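PDB 2Z73: rhodopsin, which captures light through a bound retinal in the eye of the squid Todarodes pacificus and passes the signal to G-proteins that activate phospholipase C. Local coordinates for residues 38-43 and 304-309; 52-57 and 328-333; 249-254 and 348-353. One frame throughout, in Å; residues are numbered along the deposited sequence.

Contact 1 (38-43 and 304-309). With RET (retinal), chain D.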
loop_
_atom_site.group_PDB
_atom_site.type_symbol
_atom_site.label_atom_id
_atom_site.label_comp_id
_atom_site.label_asym_id
_atom_site.label_seq_id
_atom_site.Cartn_x
_atom_site.Cartn_y
_atom_site.Cartn_z
ATOM N N GLY A 38 9.775 -8.523 17.847
ATOM C CA GLY A 38 10.802 -8.834 16.871
ATOM C C GLY A 38 10.382 -9.977 15.965
ATOM O O GLY A 38 10.546 -9.910 14.750
ATOM N N ILE A 39 9.839 -11.034 16.556
ATOM C CA ILE A 39 9.394 -12.172 15.774
ATOM C C ILE A 39 8.305 -11.709 14.830
ATOM O O ILE A 39 8.280 -12.071 13.660
ATOM C CB ILE A 39 8.843 -13.282 16.680
ATOM C CG1 ILE A 39 9.998 -13.901 17.474
ATOM C CG2 ILE A 39 8.079 -14.312 15.848
ATOM C CD1 ILE A 39 9.569 -14.880 18.545
ATOM N N PHE A 40 7.406 -10.891 15.349
ATOM C CA PHE A 40 6.298 -10.394 14.551
ATOM C C PHE A 40 6.759 -9.666 13.291
ATOM O O PHE A 40 6.459 -10.094 12.165
ATOM C CB PHE A 40 5.425 -9.447 15.374
ATOM C CG PHE A 40 4.243 -8.933 14.622
ATOM C CD1 PHE A 40 3.099 -9.705 14.513
ATOM C CD2 PHE A 40 4.299 -7.706 13.974
ATOM C CE1 PHE A 40 2.023 -9.263 13.762
ATOM C CE2 PHE A 40 3.231 -7.251 13.221
ATOM C CZ PHE A 40 2.090 -8.032 13.113
ATOM N N ILE A 41 7.482 -8.562 13.486
ATOM C CA ILE A 41 7.956 -7.763 12.363
ATOM C C ILE A 41 8.884 -8.550 11.431
ATOM O O ILE A 41 8.937 -8.278 10.234
ATOM C CB ILE A 41 8.649 -6.475 12.859
ATOM C CG1 ILE A 41 8.626 -5.424 11.752
ATOM C CG2 ILE A 41 10.065 -6.768 13.292
ATOM C CD1 ILE A 41 7.206 -5.103 11.227
ATOM N N GLY A 42 9.597 -9.529 11.993
ATOM C CA GLY A 42 10.483 -10.360 11.203
ATOM C C GLY A 42 9.673 -11.184 10.220
ATOM O O GLY A 42 10.079 -11.397 9.072
ATOM N N ILE A 43 8.509 -11.643 10.660
ATOM C CA ILE A 43 7.641 -12.434 9.807
ATOM C C ILE A 43 6.955 -11.536 8.768
ATOM O O ILE A 43 6.489 -12.018 7.737
ATOM C CB ILE A 43 6.603 -13.217 10.660
ATOM C CG1 ILE A 43 7.342 -14.268 11.492
ATOM C CG2 ILE A 43 5.547 -13.875 9.768
ATOM C CD1 ILE A 43 6.441 -15.282 12.208
ATOM N N ALA A 304 0.128 -1.287 11.425
ATOM C CA ALA A 304 0.413 -0.440 10.262
ATOM C C ALA A 304 1.556 -1.016 9.427
ATOM O O ALA A 304 1.441 -1.136 8.208
ATOM C CB ALA A 304 0.745 1.000 10.706
ATOM N N LYS A 305 2.650 -1.390 10.082
ATOM C CA LYS A 305 3.796 -1.945 9.365
ATOM C C LYS A 305 3.474 -3.202 8.542
ATOM O O LYS A 305 4.042 -3.408 7.469
ATOM C CB LYS A 305 4.931 -2.256 10.344
ATOM C CG LYS A 305 5.555 -1.035 10.986
ATOM C CD LYS A 305 6.890 -1.383 11.617
ATOM C CE LYS A 305 7.404 -0.283 12.527
ATOM N NZ LYS A 305 8.005 0.852 11.837
ATOM N N ALA A 306 2.570 -4.038 9.045
ATOM C CA ALA A 306 2.205 -5.258 8.340
ATOM C C ALA A 306 1.413 -4.950 7.073
ATOM O O ALA A 306 1.335 -5.771 6.168
ATOM C CB ALA A 306 1.404 -6.180 9.259
ATOM N N SER A 307 0.836 -3.755 6.999
ATOM C CA SER A 307 0.061 -3.385 5.814
ATOM C C SER A 307 0.788 -3.734 4.532
ATOM O O SER A 307 0.188 -4.214 3.595
ATOM C CB SER A 307 -0.263 -1.881 5.798
ATOM O OG SER A 307 -0.991 -1.510 4.623
ATOM N N ALA A 308 2.091 -3.499 4.496
ATOM C CA ALA A 308 2.865 -3.764 3.290
ATOM C C ALA A 308 3.007 -5.239 2.899
ATOM O O ALA A 308 3.707 -5.553 1.937
ATOM C CB ALA A 308 4.249 -3.120 3.408
ATOM N N ILE A 309 2.351 -6.141 3.621
ATOM C CA ILE A 309 2.455 -7.558 3.294
ATOM C C ILE A 309 1.110 -8.146 2.892
ATOM O O ILE A 309 0.963 -9.370 2.841
ATOM C CB ILE A 309 2.908 -8.394 4.492
ATOM C CG1 ILE A 309 1.729 -8.539 5.462
ATOM C CG2 ILE A 309 4.133 -7.754 5.147
ATOM C CD1 ILE A 309 1.859 -9.644 6.462
HETATM C C1 RET D . 0.341 9.094 8.427
HETATM C C2 RET D . -1.154 8.739 8.187
HETATM C C3 RET D . -1.417 7.368 7.587
HETATM C C4 RET D . -0.580 7.101 6.325
HETATM C C5 RET D . 0.897 7.456 6.504
HETATM C C6 RET D . 1.338 8.349 7.448
HETATM C C7 RET D . 2.812 8.684 7.629
HETATM C C8 RET D . 3.768 7.813 8.174
HETATM C C9 RET D . 5.221 7.934 8.355
HETATM C C10 RET D . 5.773 6.844 8.905
HETATM C C11 RET D . 7.151 6.514 9.195
HETATM C C12 RET D . 7.640 5.370 9.763
HETATM C C13 RET D . 7.020 4.142 10.396
HETATM C C14 RET D . 7.816 3.106 10.801
HETATM C C15 RET D . 7.296 1.891 11.438
HETATM C C16 RET D . 0.518 10.609 8.321
HETATM C C17 RET D . 0.619 8.740 9.925
HETATM C C18 RET D . 1.733 6.686 5.516
HETATM C C19 RET D . 5.958 9.179 7.902
HETATM C C20 RET D . 5.483 4.140 10.553
#
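Ile41 and Lys305 carry the main apolar touch between 38-43 and 304-309. The delta methyl CD1 of Ile41 lies 3.7 Å from CB of Lys305 and 3.8 Å from CD of the same lysine, and therefore packs against the aliphatic part of the chain, with the two side chains crossing at a slant. Ile41 reaches this far because its CG1 stands anti to the backbone N (chi1 -157°), which carries the longer branch out from helix 31-61. A second apolar touch, looser than the first, is made by Phe40, whose CZ comes within 4.3 Å of CB of Ala306. The phenyl ring lies on the surface of the bundle, whereas Ile41, Lys305 and Ala306 are buried.

These residues sit on transmembrane helices 1 and 7 of the rhodopsin-family seven-helix bundle, and helix 7 brings the retinal attachment site to the contact. Helix 91-97 completes the packing: Met92 touches both Ile41 and Lys305, and Thr93 also rests on Ile41.

The covalent interaction belongs to the lysine alone. NZ of Lys305 is joined to C15 of retinal at 1.3 Å, the short link of a retinylidene Schiff base. The lysine chain runs extended through its middle and bends at its last torsion (chi4 -78°), turning the nitrogen into line with the polyene while CB and CD stay against Ile41. The apolar touch thus borders the inner part of the lysine, and the chromophore continues from its far end.

The polar ends of Lys305 and Ser307 find partners outside the two segments. NZ of Lys305 is hydrogen-bonded to Tyr111 OH, which places the linkage beside helix 104-138, and OG of Ser307 bonds NE2 of Gln269 on helix 246-286.

Contact 2 (52-57 and 328-333)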
loop_
_atom_site.group_PDB
_atom_site.type_symbol
_atom_site.label_atom_id
_atom_site.label_comp_id
_atom_site.label_asym_id
_atom_site.label_seq_id
_atom_site.Cartn_x
_atom_site.Cartn_y
_atom_site.Cartn_z
ATOM N N ASN A 52 5.858 -9.793 -2.139
ATOM C CA ASN A 52 6.032 -8.697 -3.073
ATOM C C ASN A 52 7.031 -9.036 -4.159
ATOM O O ASN A 52 6.927 -8.538 -5.283
ATOM C CB ASN A 52 6.437 -7.416 -2.335
ATOM C CG ASN A 52 5.262 -6.773 -1.597
ATOM O OD1 ASN A 52 4.239 -6.425 -2.196
ATOM N ND2 ASN A 52 5.411 -6.614 -0.292
ATOM N N GLY A 53 8.000 -9.888 -3.830
ATOM C CA GLY A 53 8.981 -10.281 -4.828
ATOM C C GLY A 53 8.270 -11.060 -5.925
ATOM O O GLY A 53 8.492 -10.842 -7.111
ATOM N N ILE A 54 7.395 -11.968 -5.509
ATOM C CA ILE A 54 6.652 -12.780 -6.447
ATOM C C ILE A 54 5.824 -11.944 -7.414
ATOM O O ILE A 54 5.807 -12.218 -8.611
ATOM C CB ILE A 54 5.715 -13.745 -5.721
ATOM C CG1 ILE A 54 6.531 -14.662 -4.812
ATOM C CG2 ILE A 54 4.920 -14.545 -6.729
ATOM C CD1 ILE A 54 5.714 -15.735 -4.135
ATOM N N VAL A 55 5.129 -10.932 -6.906
ATOM C CA VAL A 55 4.324 -10.108 -7.785
ATOM C C VAL A 55 5.241 -9.387 -8.759
ATOM O O VAL A 55 4.997 -9.397 -9.967
ATOM C CB VAL A 55 3.405 -9.098 -6.990
ATOM C CG1 VAL A 55 4.074 -8.670 -5.712
ATOM C CG2 VAL A 55 3.072 -7.884 -7.854
ATOM N N ILE A 56 6.315 -8.796 -8.257
ATOM C CA ILE A 56 7.250 -8.117 -9.144
ATOM C C ILE A 56 7.829 -9.082 -10.187
ATOM O O ILE A 56 7.913 -8.749 -11.370
ATOM C CB ILE A 56 8.426 -7.498 -8.378
ATOM C CG1 ILE A 56 7.926 -6.405 -7.428
ATOM C CG2 ILE A 56 9.445 -6.939 -9.376
ATOM C CD1 ILE A 56 9.039 -5.736 -6.640
ATOM N N TYR A 57 8.230 -10.271 -9.742
ATOM C CA TYR A 57 8.798 -11.271 -10.641
ATOM C C TYR A 57 7.773 -11.671 -11.686
ATOM O O TYR A 57 8.002 -11.490 -12.880
ATOM C CB TYR A 57 9.257 -12.506 -9.850
ATOM C CG TYR A 57 9.813 -13.638 -10.697
ATOM C CD1 TYR A 57 9.104 -14.828 -10.853
ATOM C CD2 TYR A 57 11.045 -13.517 -11.343
ATOM C CE1 TYR A 57 9.602 -15.863 -11.623
ATOM C CE2 TYR A 57 11.547 -14.545 -12.121
ATOM C CZ TYR A 57 10.822 -15.716 -12.256
ATOM O OH TYR A 57 11.310 -16.749 -13.028
ATOM N N GLN A 328 1.357 -21.801 -12.606
ATOM C CA GLN A 328 2.334 -22.184 -13.623
ATOM C C GLN A 328 3.793 -22.026 -13.198
ATOM O O GLN A 328 4.679 -22.533 -13.873
ATOM C CB GLN A 328 2.109 -21.363 -14.900
ATOM C CG GLN A 328 0.879 -21.745 -15.708
ATOM C CD GLN A 328 0.395 -20.618 -16.605
ATOM O OE1 GLN A 328 -0.142 -20.862 -17.679
ATOM N NE2 GLN A 328 0.566 -19.375 -16.156
ATOM N N THR A 329 4.062 -21.328 -12.097
ATOM C CA THR A 329 5.450 -21.146 -11.682
ATOM C C THR A 329 5.756 -21.518 -10.220
ATOM O O THR A 329 6.777 -22.140 -9.937
ATOM C CB THR A 329 5.907 -19.696 -11.964
ATOM O OG1 THR A 329 5.396 -18.816 -10.961
ATOM C CG2 THR A 329 5.376 -19.238 -13.307
ATOM N N PHE A 330 4.883 -21.136 -9.296
ATOM C CA PHE A 330 5.072 -21.449 -7.881
ATOM C C PHE A 330 3.775 -22.054 -7.339
ATOM O O PHE A 330 3.300 -21.696 -6.258
ATOM C CB PHE A 330 5.432 -20.175 -7.102
ATOM C CG PHE A 330 6.698 -19.522 -7.569
ATOM C CD1 PHE A 330 7.932 -20.130 -7.353
ATOM C CD2 PHE A 330 6.657 -18.317 -8.260
ATOM C CE1 PHE A 330 9.109 -19.546 -7.822
ATOM C CE2 PHE A 330 7.827 -17.724 -8.734
ATOM C CZ PHE A 330 9.057 -18.343 -8.515
ATOM N N PRO A 331 3.206 -23.018 -8.076
ATOM C CA PRO A 331 1.962 -23.693 -7.712
ATOM C C PRO A 331 1.735 -24.055 -6.248
ATOM O O PRO A 331 0.591 -24.111 -5.810
ATOM C CB PRO A 331 1.960 -24.923 -8.626
ATOM C CG PRO A 331 3.407 -25.188 -8.852
ATOM C CD PRO A 331 3.914 -23.799 -9.108
ATOM N N TRP A 332 2.791 -24.303 -5.482
ATOM C CA TRP A 332 2.565 -24.676 -4.088
ATOM C C TRP A 332 1.838 -23.572 -3.342
ATOM O O TRP A 332 1.071 -23.840 -2.422
ATOM C CB TRP A 332 3.878 -25.001 -3.361
ATOM C CG TRP A 332 4.798 -23.838 -3.178
ATOM C CD1 TRP A 332 5.832 -23.470 -3.993
ATOM C CD2 TRP A 332 4.759 -22.875 -2.119
ATOM N NE1 TRP A 332 6.439 -22.338 -3.507
ATOM C CE2 TRP A 332 5.801 -21.951 -2.357
ATOM C CE3 TRP A 332 3.945 -22.701 -0.990
ATOM C CZ2 TRP A 332 6.052 -20.865 -1.506
ATOM C CZ3 TRP A 332 4.193 -21.621 -0.145
ATOM C CH2 TRP A 332 5.242 -20.717 -0.410
ATOM N N VAL A 333 2.071 -22.331 -3.755
ATOM C CA VAL A 333 1.447 -21.185 -3.110
ATOM C C VAL A 333 -0.078 -21.202 -3.199
ATOM O O VAL A 333 -0.761 -20.767 -2.270
ATOM C CB VAL A 333 1.953 -19.860 -3.712
ATOM C CG1 VAL A 333 1.386 -18.693 -2.930
ATOM C CG2 VAL A 333 3.473 -19.820 -3.691
#
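Phe330 meets Tyr57 and Ile54 on the surface of the receptor, and the closer of the two approaches is to the tyrosine. CE2 of Phe330 comes within 3.8 Å of CD1 of Tyr57 and 3.9 Å of its CE1, while CZ of Phe330 lies 4.0 Å from the same CE1. The tyrosine carbon CD1 arrives at the rim of the phenylalanine ring, close to its plane. Seen from the tyrosine, however, the approach is oblique. With the planes inclined at 57° and the centroids 6.0 Å apart, the pair is neither a parallel stack nor an edge-to-face one: the CD1-CE1 side of the tyrosine meets the CE2-CZ side of the phenylalanine. A chi1 of 178° swings the tyrosine ring away from its own N and out toward Phe330.

The other part of the contact is looser. CG2 of Ile54, one turn before Tyr57, stays 4.4 Å from CD2 of Phe330, again at a slant to the ring. Leu58 of helix 31-61 also touches Phe330, extending the apolar patch. Docosane touches the buried Val333 and lies about 4 Å from the side chain of Ile54. The open side is that of the exposed Tyr57, whose side chain is about 6 Å from a palmitic acid.

Phe330 follows the end of helix 320-329, the short cytoplasmic helix after the seventh transmembrane helix. Its packing against the cytoplasmic part of helix 1 is the arrangement of helix 8 in rhodopsin-like receptors, where an amphipathic helix lies along the membrane surface.

Contact 3 (249-254 and 348-353). With BOG (octyl beta-D-glucopyranoside), chain C.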
loop_
_atom_site.group_PDB
_atom_site.type_symbol
_atom_site.label_atom_id
_atom_site.label_comp_id
_atom_site.label_asym_id
_atom_site.label_seq_id
_atom_site.Cartn_x
_atom_site.Cartn_y
_atom_site.Cartn_z
ATOM N N ALA A 249 -17.716 -7.631 -25.336
ATOM C CA ALA A 249 -17.698 -6.363 -24.620
ATOM C C ALA A 249 -18.109 -6.524 -23.165
ATOM O O ALA A 249 -17.498 -5.934 -22.275
ATOM C CB ALA A 249 -18.612 -5.365 -25.309
ATOM N N GLN A 250 -19.140 -7.325 -22.917
ATOM C CA GLN A 250 -19.616 -7.526 -21.555
ATOM C C GLN A 250 -18.546 -8.176 -20.689
ATOM O O GLN A 250 -18.306 -7.741 -19.560
ATOM C CB GLN A 250 -20.882 -8.385 -21.546
ATOM C CG GLN A 250 -21.691 -8.281 -20.258
ATOM C CD GLN A 250 -22.393 -6.937 -20.105
ATOM O OE1 GLN A 250 -21.757 -5.878 -20.152
ATOM N NE2 GLN A 250 -23.709 -6.974 -19.919
ATOM N N ALA A 251 -17.897 -9.213 -21.209
ATOM C CA ALA A 251 -16.849 -9.905 -20.460
ATOM C C ALA A 251 -15.757 -8.916 -20.058
ATOM O O ALA A 251 -15.276 -8.924 -18.926
ATOM C CB ALA A 251 -16.250 -11.020 -21.305
ATOM N N GLY A 252 -15.374 -8.064 -20.998
ATOM C CA GLY A 252 -14.345 -7.088 -20.726
ATOM C C GLY A 252 -14.689 -6.237 -19.526
ATOM O O GLY A 252 -13.850 -6.027 -18.651
ATOM N N ALA A 253 -15.922 -5.745 -19.480
ATOM C CA ALA A 253 -16.365 -4.909 -18.374
ATOM C C ALA A 253 -16.310 -5.675 -17.054
ATOM O O ALA A 253 -15.950 -5.114 -16.022
ATOM C CB ALA A 253 -17.778 -4.410 -18.639
ATOM N N ASN A 254 -16.670 -6.957 -17.088
ATOM C CA ASN A 254 -16.633 -7.790 -15.891
ATOM C C ASN A 254 -15.192 -7.889 -15.412
ATOM O O ASN A 254 -14.888 -7.665 -14.238
ATOM C CB ASN A 254 -17.145 -9.201 -16.189
ATOM C CG ASN A 254 -18.655 -9.275 -16.287
ATOM O OD1 ASN A 254 -19.258 -8.735 -17.206
ATOM N ND2 ASN A 254 -19.276 -9.952 -15.323
ATOM N N LYS A 348 -10.622 -14.283 -21.747
ATOM C CA LYS A 348 -10.538 -14.922 -23.053
ATOM C C LYS A 348 -11.457 -14.223 -24.052
ATOM O O LYS A 348 -11.010 -13.741 -25.095
ATOM C CB LYS A 348 -10.934 -16.393 -22.928
ATOM C CG LYS A 348 -10.106 -17.164 -21.908
ATOM C CD LYS A 348 -10.608 -18.589 -21.730
ATOM C CE LYS A 348 -9.766 -19.348 -20.711
ATOM N NZ LYS A 348 -10.312 -20.709 -20.430
ATOM N N ASP A 349 -12.744 -14.169 -23.720
ATOM C CA ASP A 349 -13.744 -13.537 -24.575
ATOM C C ASP A 349 -13.465 -12.056 -24.781
ATOM O O ASP A 349 -13.586 -11.541 -25.894
ATOM C CB ASP A 349 -15.139 -13.705 -23.970
ATOM C CG ASP A 349 -15.568 -15.158 -23.885
ATOM O OD1 ASP A 349 -14.872 -15.955 -23.223
ATOM O OD2 ASP A 349 -16.608 -15.503 -24.487
ATOM N N ALA A 350 -13.095 -11.374 -23.706
ATOM C CA ALA A 350 -12.811 -9.947 -23.770
ATOM C C ALA A 350 -11.725 -9.615 -24.787
ATOM O O ALA A 350 -11.703 -8.518 -25.343
ATOM C CB ALA A 350 -12.400 -9.440 -22.391
ATOM N N GLU A 351 -10.832 -10.564 -25.040
ATOM C CA GLU A 351 -9.742 -10.329 -25.976
ATOM C C GLU A 351 -9.884 -11.052 -27.310
ATOM O O GLU A 351 -9.311 -10.621 -28.313
ATOM C CB GLU A 351 -8.413 -10.687 -25.305
ATOM C CG GLU A 351 -8.118 -9.811 -24.091
ATOM C CD GLU A 351 -6.951 -10.306 -23.265
ATOM O OE1 GLU A 351 -5.845 -10.442 -23.824
ATOM O OE2 GLU A 351 -7.141 -10.552 -22.052
ATOM N N THR A 352 -10.642 -12.145 -27.331
ATOM C CA THR A 352 -10.850 -12.878 -28.576
ATOM C C THR A 352 -11.568 -11.951 -29.551
ATOM O O THR A 352 -12.751 -11.657 -29.383
ATOM C CB THR A 352 -11.704 -14.146 -28.357
ATOM O OG1 THR A 352 -12.854 -13.825 -27.566
ATOM C CG2 THR A 352 -10.888 -15.222 -27.659
ATOM N N GLU A 353 -10.843 -11.490 -30.565
ATOM C CA GLU A 353 -11.402 -10.572 -31.552
ATOM C C GLU A 353 -12.357 -11.243 -32.539
ATOM O O GLU A 353 -12.295 -12.453 -32.763
ATOM C CB GLU A 353 -10.271 -9.877 -32.313
ATOM C CG GLU A 353 -10.712 -8.640 -33.075
ATOM C CD GLU A 353 -11.356 -7.605 -32.169
ATOM O OE1 GLU A 353 -10.667 -7.107 -31.252
ATOM O OE2 GLU A 353 -12.549 -7.292 -32.373
HETATM C C1 BOG C . -6.004 -5.174 -18.144
HETATM O O1 BOG C . -6.312 -4.416 -17.054
HETATM C C2 BOG C . -6.916 -6.355 -17.929
HETATM O O2 BOG C . -6.642 -7.084 -16.671
HETATM C C3 BOG C . -6.606 -7.163 -19.106
HETATM O O3 BOG C . -7.450 -8.242 -18.930
HETATM C C4 BOG C . -6.901 -6.335 -20.424
HETATM O O4 BOG C . -6.613 -7.100 -21.552
HETATM C C5 BOG C . -5.997 -5.187 -20.577
HETATM O O5 BOG C . -6.303 -4.420 -19.419
HETATM C C6 BOG C . -6.298 -4.346 -21.889
HETATM O O6 BOG C . -5.311 -3.185 -21.982
HETATM C "C1'" BOG C . -5.035 -3.962 -16.704
HETATM C "C2'" BOG C . -5.367 -2.895 -15.785
HETATM C "C3'" BOG C . -4.620 -3.302 -14.561
HETATM C "C4'" BOG C . -5.533 -2.895 -13.550
HETATM C "C5'" BOG C . -4.727 -2.943 -12.306
HETATM C "C6'" BOG C . -5.740 -3.205 -11.333
HETATM C "C7'" BOG C . -4.934 -3.328 -10.105
HETATM C "C8'" BOG C . -5.756 -4.187 -9.316
#
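Gly252 and Ala350 form the centre of the contact, where the two helices come close: their CA atoms are 4.4 Å apart. The methyl CB of Ala350 rests on the glycine backbone, 3.5 Å from CA of Gly252 and 3.6 Å from its N. Beside it, CB of Ala251 points at the other helix and lies 3.9 Å from CB of Asp349 and 4.3 Å from CB of Ala350. Asp349 touches through its methylene alone, and its carboxylate leads away, since chi1 of -63° puts CG beside the backbone N.

Farther out, polar groups flank this small-residue core. Lys248, immediately before 249-254, donates a hydrogen bond from NZ to O of Ala350, tying the end of helix 345-351 to the cytoplasmic extension of helix 246-286. Arg247 makes a long, weak ion pair with Asp349 OD2, and Asp346 touches Ala251. Glu351 faces an octyl glucoside, its OE2 3.5 Å from the sugar O4, and forms a weak ion pair with Lys321.

Glycine and alanines permit the close backbone approach through methyl contacts; with long, weak ion pairs at the margin, charge probably adds little.

Contacts 1 and 2 both use helix 31-61, successive parts of it, and their centres lie 20 Å apart. They meet where Asn52 ND2 approaches Ala308 O at 3.0 Å, a probable hydrogen bond between transmembrane helices 1 and 7. Contact 3 stands apart on the cytoplasmic side, 39 Å from contact 1 and 26 Å from contact 2, centre to centre. Along the chain the first segments come in order 38-43, 52-57, 249-254, followed by 304-309, 328-333, 348-353, and every pair of contacts alternates. The later segments thus return in turn to earlier helices, carrying the chain from the retinal site through the membrane-surface helix to the cytoplasmic tail.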